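Local coordinates for protein 3-dehydroquinate dehydratase (Enterococcus faecalis, PDB 4PH6) that catalyses the cis-dehydration of 3-dehydroquinate to 3-dehydroshikimate, the third step of the chorismate pathway, through an imine formed with an active-site lysine, at residues K10-R13 with P19-V22; C45-W50 with S224-G229; L115-L120 with I171-V176; S215-Q220 with Q243-Y248. One frame throughout, in Å; residues are numbered along the deposited sequence.

Contact 1: residues K10-R13 with P19-V22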
loop_
_atom_site.group_PDB
_atom_site.type_symbol
_atom_site.label_atom_id
_atom_site.label_comp_id
_atom_site.label_asym_id
_atom_site.label_seq_id
_atom_site.Cartn_x
_atom_site.Cartn_y
_atom_site.Cartn_z
ATOM N N LYS A 10 27.644 -0.414 9.361
ATOM C CA LYS A 10 27.937 1.005 9.589
ATOM C C LYS A 10 26.778 1.695 10.311
ATOM O O LYS A 10 26.267 2.723 9.865
ATOM C CB LYS A 10 28.260 1.714 8.274
ATOM C CG LYS A 10 29.582 1.250 7.684
ATOM C CD LYS A 10 30.005 1.999 6.416
ATOM C CE LYS A 10 31.383 1.509 5.989
ATOM N NZ LYS A 10 31.768 1.911 4.613
ATOM N N ASN A 11 26.374 1.075 11.418
ATOM C CA ASN A 11 25.309 1.539 12.299
ATOM C C ASN A 11 23.915 1.471 11.675
ATOM O O ASN A 11 22.931 1.771 12.342
ATOM C CB ASN A 11 25.616 2.961 12.790
ATOM C CG ASN A 11 26.707 2.982 13.854
ATOM O OD1 ASN A 11 27.289 1.940 14.191
ATOM N ND2 ASN A 11 27.006 4.172 14.373
ATOM N N VAL A 12 23.815 1.064 10.412
ATOM C CA VAL A 12 22.503 0.896 9.786
ATOM C C VAL A 12 21.920 -0.482 10.130
ATOM O O VAL A 12 22.470 -1.515 9.741
ATOM C CB VAL A 12 22.560 1.069 8.241
ATOM C CG1 VAL A 12 21.192 0.733 7.602
ATOM C CG2 VAL A 12 22.976 2.488 7.872
ATOM N N ARG A 13 20.793 -0.485 10.846
ATOM C CA ARG A 13 20.201 -1.721 11.357
ATOM C C ARG A 13 19.167 -2.279 10.397
ATOM O O ARG A 13 17.992 -1.967 10.496
ATOM C CB ARG A 13 19.571 -1.489 12.734
ATOM C CG ARG A 13 20.502 -0.765 13.708
ATOM C CD ARG A 13 19.872 -0.509 15.081
ATOM N NE ARG A 13 19.890 -1.695 15.937
ATOM C CZ ARG A 13 20.932 -2.062 16.684
ATOM N NH1 ARG A 13 22.047 -1.338 16.676
ATOM N NH2 ARG A 13 20.862 -3.156 17.438
ATOM N N PRO A 19 11.989 0.254 7.091
ATOM C CA PRO A 19 12.787 -0.200 5.950
ATOM C C PRO A 19 13.870 0.801 5.587
ATOM O O PRO A 19 13.580 1.997 5.439
ATOM C CB PRO A 19 11.759 -0.303 4.817
ATOM C CG PRO A 19 10.458 -0.495 5.500
ATOM C CD PRO A 19 10.541 0.239 6.792
ATOM N N LYS A 20 15.093 0.317 5.415
ATOM C CA LYS A 20 16.195 1.204 5.104
ATOM C C LYS A 20 16.165 1.515 3.624
ATOM O O LYS A 20 15.779 0.669 2.811
ATOM C CB LYS A 20 17.527 0.581 5.526
ATOM C CG LYS A 20 17.558 0.197 7.008
ATOM C CD LYS A 20 17.189 1.394 7.890
ATOM C CE LYS A 20 17.247 1.077 9.390
ATOM N NZ LYS A 20 16.164 0.170 9.841
ATOM N N ILE A 21 16.550 2.737 3.278
ATOM C CA ILE A 21 16.437 3.191 1.907
ATOM C C ILE A 21 17.750 3.073 1.151
ATOM O O ILE A 21 18.806 3.495 1.635
ATOM C CB ILE A 21 15.933 4.643 1.833
ATOM C CG1 ILE A 21 14.625 4.789 2.618
ATOM C CG2 ILE A 21 15.745 5.065 0.405
ATOM C CD1 ILE A 21 13.952 6.142 2.450
ATOM N N VAL A 22 17.641 2.493 -0.043
ATOM C CA VAL A 22 18.744 2.223 -0.946
ATOM C C VAL A 22 18.607 3.046 -2.215
ATOM O O VAL A 22 17.601 2.940 -2.917
ATOM C CB VAL A 22 18.793 0.731 -1.369
ATOM C CG1 VAL A 22 20.054 0.440 -2.187
ATOM C CG2 VAL A 22 18.686 -0.184 -0.155
#

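Contact 2: residues C45-W50 with S224-G229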
loop_
_atom_site.group_PDB
_atom_site.type_symbol
_atom_site.label_atom_id
_atom_site.label_comp_id
_atom_site.label_asym_id
_atom_site.label_seq_id
_atom_site.Cartn_x
_atom_site.Cartn_y
_atom_site.Cartn_z
ATOM N N CYS A 45 18.743 8.931 2.283
ATOM C CA CYS A 45 18.804 7.483 2.109
ATOM C C CYS A 45 19.769 6.889 3.120
ATOM O O CYS A 45 20.507 7.621 3.786
ATOM C CB CYS A 45 19.242 7.115 0.691
ATOM S SG CYS A 45 20.943 7.592 0.271
ATOM N N ASP A 46 19.785 5.565 3.219
ATOM C CA ASP A 46 20.591 4.912 4.229
ATOM C C ASP A 46 21.783 4.201 3.615
ATOM O O ASP A 46 22.857 4.130 4.224
ATOM C CB ASP A 46 19.730 3.943 5.022
ATOM C CG ASP A 46 18.589 4.643 5.719
ATOM O OD1 ASP A 46 18.870 5.598 6.466
ATOM O OD2 ASP A 46 17.423 4.282 5.477
ATOM N N LEU A 47 21.602 3.671 2.414
ATOM C CA LEU A 47 22.732 3.100 1.718
ATOM C C LEU A 47 22.654 3.300 0.215
ATOM O O LEU A 47 21.688 3.848 -0.298
ATOM C CB LEU A 47 22.898 1.607 2.064
ATOM C CG LEU A 47 21.852 0.512 1.881
ATOM C CD1 LEU A 47 22.523 -0.851 2.079
ATOM C CD2 LEU A 47 20.700 0.683 2.863
ATOM N N VAL A 48 23.712 2.865 -0.462
ATOM C CA VAL A 48 23.928 3.128 -1.876
ATOM C C VAL A 48 24.245 1.836 -2.613
ATOM O O VAL A 48 25.109 1.074 -2.178
ATOM C CB VAL A 48 25.099 4.115 -2.087
ATOM C CG1 VAL A 48 25.459 4.215 -3.557
ATOM C CG2 VAL A 48 24.754 5.471 -1.490
ATOM N N GLU A 49 23.553 1.583 -3.719
ATOM C CA GLU A 49 23.880 0.444 -4.557
ATOM C C GLU A 49 24.526 0.913 -5.852
ATOM O O GLU A 49 23.904 1.606 -6.655
ATOM C CB GLU A 49 22.637 -0.397 -4.866
ATOM C CG GLU A 49 22.921 -1.558 -5.808
ATOM C CD GLU A 49 21.650 -2.221 -6.355
ATOM O OE1 GLU A 49 21.531 -3.465 -6.233
ATOM O OE2 GLU A 49 20.783 -1.496 -6.911
ATOM N N TRP A 50 25.776 0.540 -6.073
ATOM C CA TRP A 50 26.386 0.857 -7.353
ATOM C C TRP A 50 26.112 -0.298 -8.314
ATOM O O TRP A 50 26.530 -1.432 -8.073
ATOM C CB TRP A 50 27.892 1.122 -7.203
ATOM C CG TRP A 50 28.575 1.320 -8.506
ATOM C CD1 TRP A 50 28.014 1.756 -9.674
ATOM C CD2 TRP A 50 29.955 1.061 -8.800
ATOM N NE1 TRP A 50 28.959 1.796 -10.664
ATOM C CE2 TRP A 50 30.159 1.373 -10.153
ATOM C CE3 TRP A 50 31.034 0.596 -8.040
ATOM C CZ2 TRP A 50 31.397 1.232 -10.767
ATOM C CZ3 TRP A 50 32.257 0.460 -8.647
ATOM C CH2 TRP A 50 32.436 0.779 -9.997
ATOM N N SER A 224 9.555 -6.531 4.761
ATOM C CA SER A 224 10.599 -6.289 3.773
ATOM C C SER A 224 11.563 -5.232 4.326
ATOM O O SER A 224 11.153 -4.113 4.625
ATOM C CB SER A 224 9.973 -5.845 2.447
ATOM O OG SER A 224 10.957 -5.621 1.453
ATOM N N ALA A 225 12.841 -5.578 4.470
ATOM C CA ALA A 225 13.759 -4.726 5.230
ATOM C C ALA A 225 14.506 -3.655 4.415
ATOM O O ALA A 225 15.115 -2.743 4.990
ATOM C CB ALA A 225 14.751 -5.590 5.964
ATOM N N LEU A 226 14.465 -3.757 3.093
ATOM C CA LEU A 226 15.060 -2.726 2.241
ATOM C C LEU A 226 14.104 -2.302 1.128
ATOM O O LEU A 226 13.321 -3.105 0.622
ATOM C CB LEU A 226 16.381 -3.213 1.632
ATOM C CG LEU A 226 17.585 -3.476 2.545
ATOM C CD1 LEU A 226 18.755 -3.960 1.710
ATOM C CD2 LEU A 226 17.976 -2.226 3.377
ATOM N N THR A 227 14.164 -1.032 0.758
ATOM C CA THR A 227 13.383 -0.540 -0.358
ATOM C C THR A 227 14.279 0.349 -1.223
ATOM O O THR A 227 15.163 1.046 -0.719
ATOM C CB THR A 227 12.107 0.219 0.126
ATOM O OG1 THR A 227 11.353 0.683 -1.000
ATOM C CG2 THR A 227 12.462 1.403 1.050
ATOM N N PHE A 228 14.071 0.300 -2.530
ATOM C CA PHE A 228 14.965 0.970 -3.465
ATOM C C PHE A 228 14.314 2.222 -4.039
ATOM O O PHE A 228 13.164 2.190 -4.495
ATOM C CB PHE A 228 15.378 -0.000 -4.578
ATOM C CG PHE A 228 16.441 -1.001 -4.159
ATOM C CD1 PHE A 228 16.197 -1.918 -3.143
ATOM C CD2 PHE A 228 17.679 -1.031 -4.794
ATOM C CE1 PHE A 228 17.165 -2.831 -2.762
ATOM C CE2 PHE A 228 18.649 -1.949 -4.417
ATOM C CZ PHE A 228 18.389 -2.843 -3.402
ATOM N N GLY A 229 15.041 3.331 -3.987
ATOM C CA GLY A 229 14.526 4.606 -4.446
ATOM C C GLY A 229 15.494 5.317 -5.363
ATOM O O GLY A 229 16.697 5.387 -5.081
#

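Contact 3: residues L115-L120 with I171-V176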
loop_
_atom_site.group_PDB
_atom_site.type_symbol
_atom_site.label_atom_id
_atom_site.label_comp_id
_atom_site.label_asym_id
_atom_site.label_seq_id
_atom_site.Cartn_x
_atom_site.Cartn_y
_atom_site.Cartn_z
ATOM N N LEU A 115 28.363 -4.784 1.207
ATOM C CA LEU A 115 27.436 -5.851 0.872
ATOM C C LEU A 115 27.660 -6.292 -0.563
ATOM O O LEU A 115 27.975 -5.486 -1.435
ATOM C CB LEU A 115 25.981 -5.413 1.061
ATOM C CG LEU A 115 25.593 -4.852 2.419
ATOM C CD1 LEU A 115 25.633 -3.334 2.385
ATOM C CD2 LEU A 115 24.228 -5.361 2.810
ATOM N N LEU A 116 27.511 -7.585 -0.797
ATOM C CA LEU A 116 27.692 -8.125 -2.137
ATOM C C LEU A 116 26.414 -8.816 -2.582
ATOM O O LEU A 116 25.878 -9.678 -1.874
ATOM C CB LEU A 116 28.887 -9.102 -2.184
ATOM C CG LEU A 116 29.267 -9.768 -3.516
ATOM C CD1 LEU A 116 29.403 -8.747 -4.647
ATOM C CD2 LEU A 116 30.550 -10.611 -3.373
ATOM N N ASP A 117 25.932 -8.409 -3.750
ATOM C CA ASP A 117 24.773 -9.000 -4.384
ATOM C C ASP A 117 25.173 -10.230 -5.224
ATOM O O ASP A 117 26.007 -10.138 -6.125
ATOM C CB ASP A 117 24.067 -7.953 -5.266
ATOM C CG ASP A 117 22.851 -8.514 -5.998
ATOM O OD1 ASP A 117 23.048 -9.342 -6.909
ATOM O OD2 ASP A 117 21.709 -8.091 -5.706
ATOM N N ILE A 118 24.559 -11.373 -4.931
ATOM C CA ILE A 118 24.800 -12.598 -5.680
ATOM C C ILE A 118 23.466 -13.257 -6.038
ATOM O O ILE A 118 22.642 -13.527 -5.174
ATOM C CB ILE A 118 25.662 -13.594 -4.892
ATOM C CG1 ILE A 118 27.012 -12.964 -4.537
ATOM C CG2 ILE A 118 25.852 -14.909 -5.687
ATOM C CD1 ILE A 118 27.886 -13.837 -3.672
ATOM N N GLU A 119 23.251 -13.500 -7.319
ATOM C CA GLU A 119 22.002 -14.102 -7.752
ATOM C C GLU A 119 21.909 -15.569 -7.332
ATOM O O GLU A 119 22.823 -16.358 -7.572
ATOM C CB GLU A 119 21.845 -13.937 -9.256
ATOM C CG GLU A 119 21.742 -12.474 -9.632
ATOM C CD GLU A 119 21.662 -12.222 -11.117
ATOM O OE1 GLU A 119 21.721 -13.184 -11.913
ATOM O OE2 GLU A 119 21.552 -11.035 -11.488
ATOM N N LEU A 120 20.801 -15.897 -6.670
ATOM C CA LEU A 120 20.502 -17.254 -6.235
ATOM C C LEU A 120 20.812 -18.292 -7.310
ATOM O O LEU A 120 21.367 -19.347 -7.011
ATOM C CB LEU A 120 19.026 -17.362 -5.818
ATOM C CG LEU A 120 18.414 -18.753 -5.574
ATOM C CD1 LEU A 120 19.033 -19.445 -4.352
ATOM C CD2 LEU A 120 16.889 -18.688 -5.442
ATOM N N ILE A 171 21.116 -11.525 3.661
ATOM C CA ILE A 171 19.883 -10.854 3.305
ATOM C C ILE A 171 19.317 -11.537 2.055
ATOM O O ILE A 171 20.044 -11.782 1.091
ATOM C CB ILE A 171 20.110 -9.345 3.066
ATOM C CG1 ILE A 171 20.612 -8.661 4.347
ATOM C CG2 ILE A 171 18.845 -8.679 2.591
ATOM C CD1 ILE A 171 20.962 -7.189 4.161
ATOM N N CYS A 172 18.037 -11.891 2.099
ATOM C CA CYS A 172 17.393 -12.567 0.974
ATOM C C CYS A 172 16.512 -11.571 0.230
ATOM O O CYS A 172 15.716 -10.876 0.845
ATOM C CB CYS A 172 16.556 -13.744 1.454
ATOM S SG CYS A 172 17.434 -14.880 2.536
ATOM N N LYS A 173 16.654 -11.514 -1.089
ATOM C CA LYS A 173 15.955 -10.530 -1.888
ATOM C C LYS A 173 15.290 -11.149 -3.114
ATOM O O LYS A 173 15.867 -12.002 -3.786
ATOM C CB LYS A 173 16.923 -9.423 -2.324
ATOM C CG LYS A 173 16.351 -8.426 -3.316
ATOM C CD LYS A 173 17.471 -7.634 -3.981
ATOM C CE LYS A 173 16.930 -6.723 -5.068
ATOM N NZ LYS A 173 17.999 -6.163 -5.938
ATOM N N ILE A 174 14.072 -10.711 -3.413
ATOM C CA ILE A 174 13.413 -11.149 -4.631
ATOM C C ILE A 174 12.570 -10.022 -5.204
ATOM O O ILE A 174 11.869 -9.323 -4.483
ATOM C CB ILE A 174 12.526 -12.412 -4.406
ATOM C CG1 ILE A 174 12.028 -12.964 -5.739
ATOM C CG2 ILE A 174 11.338 -12.134 -3.487
ATOM C CD1 ILE A 174 11.457 -14.375 -5.651
ATOM N N ALA A 175 12.656 -9.841 -6.512
ATOM C CA ALA A 175 11.818 -8.879 -7.198
ATOM C C ALA A 175 11.033 -9.620 -8.270
ATOM O O ALA A 175 11.589 -10.445 -9.001
ATOM C CB ALA A 175 12.661 -7.736 -7.802
ATOM N N VAL A 176 9.736 -9.350 -8.343
ATOM C CA VAL A 176 8.899 -9.993 -9.342
ATOM C C VAL A 176 8.085 -8.958 -10.099
ATOM O O VAL A 176 7.855 -7.870 -9.614
ATOM C CB VAL A 176 7.964 -11.016 -8.706
ATOM C CG1 VAL A 176 8.779 -12.122 -8.008
ATOM C CG2 VAL A 176 7.001 -10.328 -7.734
HETATM O O HOH W 1 20.442 -5.688 -5.100
#

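Contact 4: residues S215-Q220 with Q243-Y248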
loop_
_atom_site.group_PDB
_atom_site.type_symbol
_atom_site.label_atom_id
_atom_site.label_comp_id
_atom_site.label_asym_id
_atom_site.label_seq_id
_atom_site.Cartn_x
_atom_site.Cartn_y
_atom_site.Cartn_z
ATOM N N SER A 215 4.302 -2.053 -2.850
ATOM C CA SER A 215 5.226 -2.987 -2.203
ATOM C C SER A 215 6.516 -2.285 -1.792
ATOM O O SER A 215 7.320 -2.835 -1.053
ATOM C CB SER A 215 5.545 -4.169 -3.130
ATOM O OG SER A 215 6.360 -3.781 -4.227
ATOM N N ARG A 216 6.715 -1.063 -2.277
ATOM C CA ARG A 216 7.947 -0.352 -1.986
ATOM C C ARG A 216 7.826 0.507 -0.732
ATOM O O ARG A 216 8.827 1.014 -0.247
ATOM C CB ARG A 216 8.360 0.517 -3.170
ATOM C CG ARG A 216 8.593 -0.255 -4.459
ATOM C CD ARG A 216 9.277 0.616 -5.492
ATOM N NE ARG A 216 9.499 -0.059 -6.769
ATOM C CZ ARG A 216 10.559 -0.807 -7.060
ATOM N NH1 ARG A 216 11.508 -1.015 -6.154
ATOM N NH2 ARG A 216 10.662 -1.366 -8.261
ATOM N N VAL A 217 6.611 0.655 -0.197
ATOM C CA VAL A 217 6.423 1.475 0.992
ATOM C C VAL A 217 5.814 0.720 2.177
ATOM O O VAL A 217 5.676 1.278 3.278
ATOM C CB VAL A 217 5.542 2.702 0.672
ATOM C CG1 VAL A 217 6.126 3.470 -0.519
ATOM C CG2 VAL A 217 4.092 2.280 0.407
ATOM N N THR A 218 5.471 -0.548 1.951
ATOM C CA THR A 218 4.814 -1.374 2.958
ATOM C C THR A 218 5.752 -2.320 3.678
ATOM O O THR A 218 5.288 -3.193 4.405
ATOM C CB THR A 218 3.678 -2.236 2.337
ATOM O OG1 THR A 218 4.181 -3.003 1.223
ATOM C CG2 THR A 218 2.555 -1.358 1.871
ATOM N N GLY A 219 7.061 -2.166 3.462
ATOM C CA GLY A 219 8.054 -3.062 4.030
ATOM C C GLY A 219 7.880 -3.303 5.521
ATOM O O GLY A 219 7.978 -4.433 5.985
ATOM N N GLN A 220 7.612 -2.257 6.289
ATOM C CA GLN A 220 7.473 -2.447 7.730
ATOM C C GLN A 220 6.286 -3.363 8.061
ATOM O O GLN A 220 6.361 -4.199 8.955
ATOM C CB GLN A 220 7.308 -1.115 8.462
ATOM C CG GLN A 220 7.426 -1.281 9.979
ATOM C CD GLN A 220 7.067 -0.042 10.769
ATOM O OE1 GLN A 220 6.295 0.806 10.313
ATOM N NE2 GLN A 220 7.626 0.072 11.964
ATOM N N GLN A 243 13.411 10.901 -1.457
ATOM C CA GLN A 243 12.759 11.827 -0.523
ATOM C C GLN A 243 11.291 11.457 -0.260
ATOM O O GLN A 243 10.837 11.473 0.891
ATOM C CB GLN A 243 12.829 13.276 -1.037
ATOM C CG GLN A 243 11.878 14.233 -0.302
ATOM C CD GLN A 243 11.792 15.624 -0.937
ATOM O OE1 GLN A 243 11.730 15.761 -2.158
ATOM N NE2 GLN A 243 11.762 16.658 -0.100
ATOM N N VAL A 244 10.551 11.159 -1.325
ATOM C CA VAL A 244 9.146 10.774 -1.213
ATOM C C VAL A 244 9.042 9.480 -0.422
ATOM O O VAL A 244 8.096 9.261 0.345
ATOM C CB VAL A 244 8.490 10.594 -2.614
ATOM C CG1 VAL A 244 7.163 9.868 -2.512
ATOM C CG2 VAL A 244 8.323 11.932 -3.320
ATOM N N LEU A 245 10.043 8.631 -0.611
ATOM C CA LEU A 245 10.063 7.308 -0.024
ATOM C C LEU A 245 10.123 7.368 1.503
ATOM O O LEU A 245 9.334 6.723 2.196
ATOM C CB LEU A 245 11.254 6.531 -0.574
ATOM C CG LEU A 245 11.113 5.028 -0.704
ATOM C CD1 LEU A 245 9.729 4.654 -1.276
ATOM C CD2 LEU A 245 12.245 4.505 -1.590
ATOM N N ARG A 246 11.067 8.149 2.016
ATOM C CA ARG A 246 11.181 8.349 3.452
ATOM C C ARG A 246 9.873 8.893 4.020
ATOM O O ARG A 246 9.382 8.395 5.029
ATOM C CB ARG A 246 12.334 9.293 3.783
ATOM C CG ARG A 246 12.617 9.384 5.268
ATOM C CD ARG A 246 13.418 8.189 5.756
ATOM N NE ARG A 246 14.836 8.337 5.443
ATOM C CZ ARG A 246 15.728 7.358 5.538
ATOM N NH1 ARG A 246 15.349 6.152 5.925
ATOM N NH2 ARG A 246 16.999 7.583 5.236
ATOM N N ASN A 247 9.311 9.905 3.360
ATOM C CA ASN A 247 8.062 10.510 3.808
ATOM C C ASN A 247 6.941 9.479 3.818
ATOM O O ASN A 247 6.170 9.395 4.771
ATOM C CB ASN A 247 7.658 11.690 2.915
ATOM C CG ASN A 247 8.383 12.980 3.259
ATOM O OD1 ASN A 247 9.050 13.092 4.291
ATOM N ND2 ASN A 247 8.232 13.978 2.393
ATOM N N TYR A 248 6.864 8.688 2.755
ATOM C CA TYR A 248 5.812 7.692 2.648
ATOM C C TYR A 248 5.989 6.587 3.675
ATOM O O TYR A 248 5.009 6.106 4.231
ATOM C CB TYR A 248 5.757 7.113 1.238
ATOM C CG TYR A 248 4.913 7.953 0.297
ATOM C CD1 TYR A 248 3.981 7.362 -0.548
ATOM C CD2 TYR A 248 5.030 9.340 0.272
ATOM C CE1 TYR A 248 3.206 8.123 -1.402
ATOM C CE2 TYR A 248 4.256 10.109 -0.583
ATOM C CZ TYR A 248 3.343 9.495 -1.421
ATOM O OH TYR A 248 2.564 10.247 -2.276
#

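Contact 1: residues K10-R13 with P19-V22
Lys20 reaches from the start of strand 20-25 toward Val12 and Arg13, and nearly everything that passes between residues 10-13 and 19-22 runs along its side chain. The CB points at the opposing segment without yet meeting it. Lys20 CG makes the first contact, lying 3.7 Å from Val12 CG1, and CD stays beside the same methyl, with Lys20 CD 4.1 Å from Val12 CG1. The two side chains run past one another in opposing senses, and the valine methyl rests against the flank of the lysine chain. Bends at chi2 (-54°) and at chi4 take the chain off an extended course and turn its end to the Arg13 carbonyl. Lys20 CE then comes within 3.3 Å of Arg13 O, and Lys20 NZ donates a hydrogen bond of 2.9 Å to Arg13 O. The ammonium approaches with a C=O...N angle of 141° and stands above the carbonyl plane, 38° out of it. Asn18 O accepts a second bond from the same nitrogen, which thus ties the carbonyl of Arg13 to that of Asn18, just ahead of residues 19-22. Arg13 contributes its backbone here, while its side chain leads away and its NE pairs with Glu16. Lys20 also packs on Leu47 and Leu226 of the adjoining barrel strands. Strand 12-14 pairs antiparallel with strand 7-9, and this small N-terminal hairpin, tied here to the first barrel strand, is the kind that closes the N-terminal end of the eight-stranded barrel in type I dehydroquinases.

Contact 2: residues C45-W50 with S224-G229
Glu49 holds CG anti to its backbone N (chi1 177°) and continues extended to its carboxylate, while Phe228 places CG anti to its carbonyl carbon (chi1 -77°); together these torsions bring the carboxylate to the ring. The two side chains cross at about a right angle. Glu49 OE2 lies near the ring plane, 3.3 Å from Phe228 CE2, and the carboxyl carbon is in plane at the same edge, with Glu49 CD 3.6 Å from Phe228 CE2. The carboxylate plane is turned 59° from that of the ring. The meeting of OE2 with the C-H edge at CE2 is probably mildly favourable electrostatically. The other oxygen, OE1, is hydrogen-bonded to Thr83 OG1. Strands 47-51 and 226-228 flank strand 20-25 in the closed parallel sheet of a TIM barrel, and the side chains meet across it inside the barrel; the CA atoms of Glu49 and Phe228 are 9.0 Å apart. One layer nearer the N-terminal end of the strands, the contact turns apolar: Leu47 CD2 and Leu226 CD2 touch at 4.0 Å, again with the side chains roughly perpendicular. Glu49 is predicted to bind 3-dehydroquinate, and Phe228 packs close to Lys173, the predicted Schiff-base residue.

Contact 3: residues L115-L120 with I171-V176
Leu115 and Asp117 on one strand face Ile171 and Lys173 on another that runs parallel to it with strand 140-147 between them, the CA atoms of Asp117 and Lys173 being 9.3 Å apart. Side chains and one water span the gap. Lys173 stretches nearly straight into the barrel, its CG anti to the backbone N (chi1 172°), and meets Asp117 at about a right angle. The charged ends stop short of a salt bridge, with Asp117 OD2 4.2 Å from Lys173 NZ. The water donates to Asp117 OD2 at 2.8 Å and accepts from Lys173 NZ at 2.6 Å. The lysine nitrogen is also hydrogen-bonded to His146 NE2, while Asp117 OD2 forms a salt bridge with Arg85, predicted to bind 3-dehydroquinate. Lys173 is the predicted Schiff-base residue and His146 the predicted proton donor/acceptor, so the bridge lies within the active site. Nearer the strand starts, Leu115 CD2 meets Ile171 CD1 at 4.0 Å, an apolar layer. Strand 140-147 sends Cys144 against Asp117; beyond strand 171-176, Val204 of strand 203-207 packs on Ile171 and Lys173, and helix 124-136 covers the outer side of strand 115-119 at Ile118.

Contact 4: residues S215-Q220 with Q243-Y248
Val217 presses a single methyl, CG1, against two side chains of helix 242-251, Leu245 and Tyr248, which stand three residues, a little under one turn, apart. Leu245 runs slantwise to the valine, and Val217 CG1 lies 3.9 Å from Leu245 CD1. Tyr248 instead lies alongside it, heading in the same direction, the nearest atoms being Val217 CG1 and Tyr248 CB at 4.1 Å. With CG1 anti to the carbonyl carbon (chi1 -54°), the valine directs this methyl at the helix. Leu245 CD1 serves both residues of the turn, for it also rests 3.9 Å from Arg216 O. That carbonyl has a polar partner as well, accepting a hydrogen bond from Thr227 OG1 of strand 226-228. Arg216, predicted to bind 3-dehydroquinate, sends its guanidinium away from the helix. The Tyr248 ring likewise leads away from Val217. One of its faces carries Val244 CG1, which sits 3.4 Å above the ring plane and is offset toward the rim; the backbone bond from Tyr248 N to Val244 O, 2.8 Å, joins the same two residues. The contact belongs to the homodimer interface: Tyr248 OH is hydrogen-bonded to Thr251 of the second subunit, the ring stacks on Tyr248 of that subunit, and Val217 packs on Phe252 of the second subunit. Within the chain, helix 242-251 lies over Ile21 of strand 20-25 through Leu245, while the turn ahead of helix 219-222 packs through Ser215 on helix 181-197 and strand 203-207.

How the contacts relate
Contacts 1, 2 and 3 all reach the parallel barrel sheet, contact 1 through residues 19-22 alone; contact 4 lies outside it at the dimer interface. Contacts 1 and 2, with centres about 7 Å apart, interlock through strand 20-25, where Val22 CG1 lies 3.6 Å from Phe228 CE2. Contact 3 is nested in the chain loop that contact 2 closes; Leu47 CD1 and Leu115 CD1, 4.0 Å apart, continue their apolar layers, and Phe228 CZ lies 4.2 Å from Lys173 NZ. Asp46 OD2 and Arg246 NH1 (2.8 Å) tie contact 2 to contact 4 by a salt bridge. Arg216, a predicted substrate-binding residue, has its side chain about 8 Å from that of Lys173, placing contact 4 beside the active site.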